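Local coordinates for protein RsfP (Uncultured bacterium, PDB 4GLJ) that binds the dye rhodamine B and, as a trimeric methylthioadenosine phosphorylase, probably cleaves methylthioadenosine with phosphate, at residues S180-R189 against D222-E230. Residues are numbered along the deposited sequence; the frame is centred on the assembly and turned at random.
With RHB (N-[9-(2-carboxyphenyl)-6-(diethylamino)-3H-xanthen-3-ylidene]-N-ethylethanaminium), chain C.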
ATOM      1  N   SER A 180      -8.476  -8.000  10.302  1.00 25.90           N
ATOM      2  CA  SER A 180      -8.166  -8.639   9.018  1.00 23.27           C
ATOM      3  C   SER A 180      -9.272  -9.544   8.593  1.00 27.54           C
ATOM      4  O   SER A 180      -9.943 -10.189   9.463  1.00 23.73           O
ATOM      5  CB  SER A 180      -6.912  -9.510   9.194  1.00 22.38           C
ATOM      6  OG  SER A 180      -5.804  -8.644   9.412  1.00 26.92           O
ATOM      7  N   THR A 181      -9.452  -9.684   7.278  1.00 24.25           N
ATOM      8  CA  THR A 181     -10.351 -10.746   6.795  1.00 22.48           C
ATOM      9  C   THR A 181      -9.661 -12.115   7.039  1.00 22.92           C
ATOM     10  O   THR A 181      -8.442 -12.135   7.237  1.00 22.14           O
ATOM     11  CB  THR A 181     -10.635 -10.607   5.260  1.00 22.35           C
ATOM     12  OG1 THR A 181      -9.432 -10.965   4.555  1.00 19.31           O
ATOM     13  CG2 THR A 181     -11.075  -9.166   4.848  1.00 20.95           C
ATOM     14  N   ARG A 182     -10.406 -13.233   6.964  1.00 23.31           N
ATOM     15  CA  ARG A 182      -9.774 -14.548   7.117  1.00 23.92           C
ATOM     16  C   ARG A 182      -8.792 -14.796   6.044  1.00 23.91           C
ATOM     17  O   ARG A 182      -7.760 -15.431   6.291  1.00 22.98           O
ATOM     18  CB  ARG A 182     -10.767 -15.722   7.156  1.00 27.41           C
ATOM     19  CG  ARG A 182     -11.705 -15.610   8.325  1.00 35.22           C
ATOM     20  CD  ARG A 182     -12.584 -16.830   8.399  1.00 39.94           C
ATOM     21  NE  ARG A 182     -13.842 -16.548   9.089  1.00 44.99           N
ATOM     22  CZ  ARG A 182     -13.891 -16.373  10.405  1.00 50.16           C
ATOM     23  NH1 ARG A 182     -12.773 -16.500  11.122  1.00 51.94           N
ATOM     24  NH2 ARG A 182     -15.050 -16.151  11.028  1.00 57.79           N
ATOM     25  N   ALA A 183      -9.092 -14.386   4.802  1.00 21.73           N
ATOM     26  CA  ALA A 183      -8.136 -14.593   3.700  1.00 23.20           C
ATOM     27  C   ALA A 183      -6.846 -13.794   3.905  1.00 22.15           C
ATOM     28  O   ALA A 183      -5.761 -14.273   3.537  1.00 23.08           O
ATOM     29  CB  ALA A 183      -8.756 -14.235   2.310  1.00 24.38           C
ATOM     30  N   GLU A 184      -6.948 -12.606   4.481  1.00 22.51           N
ATOM     31  CA  GLU A 184      -5.743 -11.840   4.783  1.00 24.87           C
ATOM     32  C   GLU A 184      -4.953 -12.534   5.876  1.00 22.27           C
ATOM     33  O   GLU A 184      -3.731 -12.685   5.710  1.00 23.79           O
ATOM     34  CB  GLU A 184      -6.046 -10.392   5.213  1.00 21.46           C
ATOM     35  CG  GLU A 184      -6.508  -9.509   4.032  1.00 22.32           C
ATOM     36  CD  GLU A 184      -7.304  -8.250   4.441  1.00 25.56           C
ATOM     37  OE1 GLU A 184      -7.593  -7.976   5.693  1.00 23.55           O
ATOM     38  OE2 GLU A 184      -7.602  -7.458   3.484  1.00 25.82           O
ATOM     39  N   SER A 185      -5.636 -12.992   6.928  1.00 22.90           N
ATOM     40  CA  SER A 185      -4.952 -13.741   7.993  1.00 24.53           C
ATOM     41  C   SER A 185      -4.236 -14.951   7.478  1.00 24.85           C
ATOM     42  O   SER A 185      -3.108 -15.183   7.888  1.00 25.19           O
ATOM     43  CB  SER A 185      -5.908 -14.212   9.065  1.00 28.82           C
ATOM     44  OG  SER A 185      -6.392 -13.100   9.662  1.00 32.66           O
ATOM     45  N   HIS A 186      -4.883 -15.729   6.601  1.00 25.43           N
ATOM     46  CA  HIS A 186      -4.273 -16.881   5.924  0.50 27.21           C
ATOM     47  C   HIS A 186      -3.055 -16.459   5.150  1.00 27.64           C
ATOM     48  O   HIS A 186      -1.992 -17.136   5.165  1.00 27.60           O
ATOM     49  CB  HIS A 186      -5.269 -17.516   4.954  0.50 29.06           C
ATOM     50  CG  HIS A 186      -4.705 -18.694   4.215  0.50 33.32           C
ATOM     51  ND1 HIS A 186      -4.067 -18.571   3.042  0.50 35.06           N
ATOM     52  CD2 HIS A 186      -4.676 -20.041   4.538  0.50 38.60           C
ATOM     53  CE1 HIS A 186      -3.652 -19.775   2.628  0.50 40.07           C
ATOM     54  NE2 HIS A 186      -4.019 -20.676   3.551  0.50 41.99           N
ATOM     55  N   TRP A 187      -3.190 -15.362   4.403  1.00 24.62           N
ATOM     56  CA  TRP A 187      -2.049 -14.862   3.615  1.00 26.33           C
ATOM     57  C   TRP A 187      -0.838 -14.449   4.518  1.00 25.03           C
ATOM     58  O   TRP A 187       0.320 -14.797   4.223  1.00 26.85           O
ATOM     59  CB  TRP A 187      -2.536 -13.654   2.750  1.00 27.81           C
ATOM     60  CG  TRP A 187      -1.456 -12.898   1.973  1.00 29.33           C
ATOM     61  CD1 TRP A 187      -0.319 -13.377   1.339  1.00 33.39           C
ATOM     62  CD2 TRP A 187      -1.468 -11.447   1.726  1.00 30.58           C
ATOM     63  NE1 TRP A 187       0.369 -12.340   0.698  1.00 39.04           N
ATOM     64  CE2 TRP A 187      -0.303 -11.152   0.904  1.00 36.35           C
ATOM     65  CE3 TRP A 187      -2.351 -10.399   2.088  1.00 29.03           C
ATOM     66  CZ2 TRP A 187      -0.006  -9.846   0.485  1.00 40.60           C
ATOM     67  CZ3 TRP A 187      -2.069  -9.088   1.621  1.00 31.30           C
ATOM     68  CH2 TRP A 187      -0.920  -8.829   0.844  1.00 37.42           C
ATOM     69  N   TYR A 188      -1.113 -13.773   5.635  1.00 24.73           N
ATOM     70  CA  TYR A 188      -0.022 -13.377   6.553  1.00 25.39           C
ATOM     71  C   TYR A 188       0.669 -14.584   7.155  1.00 26.01           C
ATOM     72  O   TYR A 188       1.921 -14.618   7.300  1.00 28.32           O
ATOM     73  CB  TYR A 188      -0.540 -12.509   7.688  1.00 22.60           C
ATOM     74  CG  TYR A 188      -1.258 -11.265   7.203  1.00 23.65           C
ATOM     75  CD1 TYR A 188      -0.825 -10.570   6.061  1.00 23.83           C
ATOM     76  CD2 TYR A 188      -2.352 -10.793   7.889  1.00 22.11           C
ATOM     77  CE1 TYR A 188      -1.485  -9.436   5.599  1.00 25.71           C
ATOM     78  CE2 TYR A 188      -3.037  -9.647   7.452  1.00 22.77           C
ATOM     79  CZ  TYR A 188      -2.570  -8.967   6.303  1.00 24.66           C
ATOM     80  OH  TYR A 188      -3.232  -7.844   5.855  1.00 25.70           O
ATOM     81  N   ARG A 189      -0.125 -15.617   7.479  1.00 25.29           N
ATOM     82  CA  ARG A 189       0.447 -16.926   7.835  1.00 30.45           C
ATOM     83  C   ARG A 189       1.358 -17.530   6.754  1.00 33.66           C
ATOM     84  O   ARG A 189       2.434 -18.121   7.082  1.00 33.78           O
ATOM     85  CB  ARG A 189      -0.647 -17.948   8.280  1.00 35.76           C
ATOM     86  CG  ARG A 189      -1.444 -17.555   9.538  1.00 38.02           C
ATOM     87  CD  ARG A 189      -2.540 -18.582   9.966  1.00 39.89           C
ATOM     88  NE  ARG A 189      -2.085 -19.954   9.718  1.00 47.06           N
ATOM     89  CZ  ARG A 189      -1.464 -20.773  10.578  1.00 56.91           C
ATOM     90  NH1 ARG A 189      -1.208 -20.416  11.845  1.00 55.47           N
ATOM     91  NH2 ARG A 189      -1.103 -21.993  10.168  1.00 60.63           N
ATOM     92  N   ASP A 222      -5.422 -11.888  21.464  1.00 41.18           N
ATOM     93  CA  ASP A 222      -6.340 -12.918  20.990  1.00 48.34           C
ATOM     94  C   ASP A 222      -5.772 -13.498  19.688  1.00 46.46           C
ATOM     95  O   ASP A 222      -4.749 -13.063  19.211  1.00 39.87           O
ATOM     96  CB  ASP A 222      -7.799 -12.383  20.830  1.00 53.59           C
ATOM     97  CG  ASP A 222      -8.880 -13.517  20.858  1.00 64.71           C
ATOM     98  OD1 ASP A 222      -8.505 -14.725  20.890  1.00 66.64           O
ATOM     99  OD2 ASP A 222     -10.112 -13.209  20.823  1.00 68.22           O
ATOM    100  N   PHE A 223      -6.388 -14.558  19.204  1.00 52.27           N
ATOM    101  CA  PHE A 223      -6.052 -15.040  17.893  1.00 57.74           C
ATOM    102  C   PHE A 223      -6.618 -13.923  17.033  1.00 58.88           C
ATOM    103  O   PHE A 223      -7.575 -13.227  17.434  1.00 59.75           O
ATOM    104  CB  PHE A 223      -6.512 -16.497  17.707  1.00 62.90           C
ATOM    105  CG  PHE A 223      -5.775 -17.484  18.601  1.00 65.36           C
ATOM    106  CD1 PHE A 223      -6.434 -18.093  19.709  1.00 62.09           C
ATOM    107  CD2 PHE A 223      -4.401 -17.807  18.352  1.00 61.66           C
ATOM    108  CE1 PHE A 223      -5.742 -18.992  20.529  1.00 61.83           C
ATOM    109  CE2 PHE A 223      -3.720 -18.705  19.168  1.00 57.48           C
ATOM    110  CZ  PHE A 223      -4.384 -19.306  20.246  1.00 59.58           C
ATOM    111  N   ASP A 224      -6.005 -13.743  15.875  1.00118.10           N
ATOM    112  CA  ASP A 224      -6.579 -12.906  14.873  1.00117.74           C
ATOM    113  C   ASP A 224      -7.822 -13.739  14.593  1.00118.63           C
ATOM    114  O   ASP A 224      -8.045 -14.778  15.225  1.00118.49           O
ATOM    115  CB  ASP A 224      -5.603 -12.674  13.729  1.00115.81           C
ATOM    116  CG  ASP A 224      -5.962 -11.461  12.936  1.00115.01           C
ATOM    117  OD1 ASP A 224      -6.629 -10.514  13.426  1.00114.50           O
ATOM    118  OD2 ASP A 224      -5.700 -11.482  11.730  1.00113.88           O
ATOM    119  N   CYS A 225      -8.635 -13.228  13.671  1.00119.79           N
ATOM    120  CA  CYS A 225      -9.872 -13.844  13.142  1.00120.18           C
ATOM    121  C   CYS A 225      -9.772 -15.262  12.521  1.00120.82           C
ATOM    122  O   CYS A 225     -10.812 -15.879  12.269  1.00121.10           O
ATOM    123  CB  CYS A 225     -10.377 -12.873  12.072  1.00119.25           C
ATOM    124  SG  CYS A 225      -9.345 -12.807  10.585  1.00116.60           S
ATOM    125  N   TRP A 226      -8.560 -15.763  12.252  1.00121.16           N
ATOM    126  CA  TRP A 226      -8.378 -17.127  11.728  1.00121.13           C
ATOM    127  C   TRP A 226      -8.922 -18.190  12.677  1.00121.69           C
ATOM    128  O   TRP A 226      -8.806 -19.390  12.422  1.00121.09           O
ATOM    129  CB  TRP A 226      -6.937 -17.343  11.232  1.00120.36           C
ATOM    130  CG  TRP A 226      -5.934 -17.608  12.333  1.00120.30           C
ATOM    131  CD1 TRP A 226      -5.376 -16.691  13.219  1.00120.33           C
ATOM    132  CD2 TRP A 226      -5.341 -18.903  12.710  1.00120.14           C
ATOM    133  NE1 TRP A 226      -4.512 -17.309  14.093  1.00119.88           N
ATOM    134  CE2 TRP A 226      -4.444 -18.629  13.845  1.00119.58           C
ATOM    135  CE3 TRP A 226      -5.464 -20.214  12.248  1.00119.75           C
ATOM    136  CZ2 TRP A 226      -3.716 -19.630  14.461  1.00119.16           C
ATOM    137  CZ3 TRP A 226      -4.720 -21.214  12.880  1.00119.27           C
ATOM    138  CH2 TRP A 226      -3.867 -20.927  13.957  1.00119.30           C
ATOM    139  N   HIS A 227      -9.531 -17.722  13.773  1.00123.08           N
ATOM    140  CA  HIS A 227     -10.261 -18.529  14.760  1.00124.44           C
ATOM    141  C   HIS A 227     -11.723 -18.141  14.898  1.00126.04           C
ATOM    142  O   HIS A 227     -12.019 -16.979  15.197  1.00125.74           O
ATOM    143  CB  HIS A 227      -9.572 -18.356  16.113  1.00124.11           C
ATOM    144  CG  HIS A 227      -8.487 -19.373  16.386  1.00123.64           C
ATOM    145  ND1 HIS A 227      -8.652 -20.392  17.252  1.00123.34           N
ATOM    146  CD2 HIS A 227      -7.194 -19.497  15.877  1.00123.38           C
ATOM    147  CE1 HIS A 227      -7.528 -21.131  17.296  1.00122.94           C
ATOM    148  NE2 HIS A 227      -6.635 -20.581  16.457  1.00123.16           N
ATOM    149  N   PRO A 228     -12.657 -19.104  14.678  1.00128.08           N
ATOM    150  CA  PRO A 228     -14.109 -18.860  14.838  1.00129.41           C
ATOM    151  C   PRO A 228     -14.559 -18.534  16.276  1.00130.66           C
ATOM    152  O   PRO A 228     -15.149 -19.390  16.951  1.00130.34           O
ATOM    153  CB  PRO A 228     -14.750 -20.177  14.357  1.00128.68           C
ATOM    154  CG  PRO A 228     -13.721 -20.821  13.491  1.00127.85           C
ATOM    155  CD  PRO A 228     -12.396 -20.436  14.092  1.00127.78           C
ATOM    156  N   ASN A 229     -14.292 -17.297  16.713  1.00132.33           N
ATOM    157  CA  ASN A 229     -14.721 -16.776  18.029  1.00134.00           C
ATOM    158  C   ASN A 229     -16.254 -16.729  18.222  1.00134.12           C
ATOM    159  O   ASN A 229     -16.762 -16.192  19.221  1.00133.36           O
ATOM    160  CB  ASN A 229     -13.967 -15.468  18.383  1.00134.79           C
ATOM    161  CG  ASN A 229     -12.447 -15.630  18.435  1.00134.01           C
ATOM    162  OD1 ASN A 229     -11.908 -16.728  18.276  1.00134.15           O
ATOM    163  ND2 ASN A 229     -11.750 -14.521  18.663  1.00133.31           N
ATOM    164  N   GLU A 230     -16.967 -17.317  17.258  1.00134.51           N
ATOM    165  CA  GLU A 230     -18.427 -17.258  17.147  1.00134.76           C
ATOM    166  C   GLU A 230     -19.258 -17.399  18.422  1.00135.56           C
ATOM    167  O   GLU A 230     -20.171 -16.602  18.657  1.00135.47           O
ATOM    168  CB  GLU A 230     -18.893 -18.285  16.103  1.00133.86           C
ATOM    169  CG  GLU A 230     -20.061 -17.819  15.247  1.00132.37           C
ATOM    170  CD  GLU A 230     -19.649 -16.818  14.183  1.00131.37           C
ATOM    171  OE1 GLU A 230     -18.751 -15.986  14.434  1.00129.89           O
ATOM    172  OE2 GLU A 230     -20.229 -16.861  13.082  1.00131.62           O
TER
HETATM  173  O2  RHB C 302      -8.986 -10.415  20.048  0.50 63.09           O
HETATM  174  C26 RHB C 302      -9.558  -9.886  21.028  0.50 65.11           C
HETATM  175  C19 RHB C 302      -9.329  -8.409  21.200  0.50 64.06           C
HETATM  176  C14 RHB C 302      -8.778  -7.717  20.151  0.50 59.19           C
HETATM  177  C15 RHB C 302      -8.551  -6.351  20.266  0.50 64.93           C
HETATM  178  C16 RHB C 302      -8.836  -5.667  21.442  0.50 65.51           C
HETATM  179  C17 RHB C 302      -9.376  -6.365  22.515  0.50 61.93           C
HETATM  180  C18 RHB C 302      -9.611  -7.730  22.385  0.50 65.50           C
HETATM  181  C9  RHB C 302      -8.496  -8.391  18.861  0.50 58.60           C
HETATM  182  C8  RHB C 302      -9.449  -9.381  18.318  0.50 57.97           C
HETATM  183  C13 RHB C 302     -10.569  -9.688  19.078  0.50 61.82           C
HETATM  184  C12 RHB C 302     -11.475 -10.630  18.621  0.50 61.49           C
HETATM  185  C11 RHB C 302     -11.280 -11.265  17.399  0.50 64.70           C
HETATM  186  N1  RHB C 302     -12.273 -12.210  17.018  0.50 63.57           N
HETATM  187  C35 RHB C 302     -13.608 -11.576  16.983  0.50 65.86           C
HETATM  188  C36 RHB C 302     -14.455 -11.972  18.177  0.50 68.16           C
HETATM  189  C22 RHB C 302     -12.012 -12.853  15.711  0.50 64.31           C
HETATM  190  C23 RHB C 302     -13.294 -12.966  14.902  0.50 55.15           C
HETATM  191  C10 RHB C 302     -10.140 -10.949  16.628  0.50 63.59           C
HETATM  192  C7  RHB C 302      -9.204  -9.987  17.079  0.50 61.12           C
HETATM  193  O1  RHB C 302      -8.050  -9.651  16.350  0.50 55.99           O
HETATM  194  C1  RHB C 302      -7.121  -8.704  16.805  0.50 55.68           C
HETATM  195  C2  RHB C 302      -7.311  -8.056  18.043  0.50 57.28           C
HETATM  196  C6  RHB C 302      -5.975  -8.358  16.068  0.50 49.32           C
HETATM  197  C5  RHB C 302      -5.102  -7.397  16.616  0.50 46.78           C
HETATM  198  C4  RHB C 302      -5.299  -6.781  17.838  0.50 47.50           C
HETATM  199  C3  RHB C 302      -6.423  -7.113  18.557  0.50 57.06           C
HETATM  200  N2  RHB C 302      -3.999  -6.965  15.908  0.50 40.73           N
HETATM  201  C24 RHB C 302      -4.520  -7.020  14.559  0.50 41.44           C
HETATM  202  C25 RHB C 302      -4.193  -5.701  13.922  0.50 36.24           C
HETATM  203  C33 RHB C 302      -3.915  -5.519  16.126  0.50 37.67           C
HETATM  204  C34 RHB C 302      -3.553  -5.193  17.568  0.50 35.99           C
HETATM  205  O3  RHB C 302     -10.253 -10.563  21.837  0.50 61.54           O
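A chi1 of -160° turns the D224 carboxylate away from its own amide and toward S185, while R189, bent at chi3 (36°), lays its guanidinium over the indole of W226. The S185 hydroxyl, one turn into helix 182-190, donates to D224 OD2 over 2.7 Å from S185 OG, reaching it from above the carboxylate plane; serine is small enough to let the loop come this close. S180 adds its methylene, CB lying 3.4 Å from D224 OD2. At the outer end of the contact R189 gives a cation-pi stack: its CZ stands 4.3 Å from the centroid of the six-membered ring of W226, the planes 25° apart, with CD making a CH-pi contact on the same face. H227 covers the opposite face, CD2 3.5 Å above the indole plane. The broad indole can thus take a guanidinium on one face and an imidazole on the other, and the W226 NE1 bond to S101 O and the R189 NH1 bond to L102 O fix the stack further. The loop follows strand 213-221 of the central mixed sheet of the phosphorylase fold, and in related methylthioadenosine phosphorylases aspartates of this loop contact the purine base. The helix start is held by a capping box, T181 OG1 accepting from E184 N and E184 OE1 from T181 N; T181 OG1 also bonds M117 O of the second subunit, and R182 runs out to a salt bridge with D141 of that subunit. Where the loop leaves strand 213-221, D222 OD1 accepts from F223 N at 2.7 Å, beside the rhodamine carboxylate. With an alanine in its place, F223 N would probably lose its side-chain acceptor, and the carboxylate beside the dye's own would be gone. D224, one oxygen held by S185, turns the other to the xanthene of the dye, OD1 lying 3.4 Å from the bridging O1, a contact of two acceptors and so no hydrogen bond.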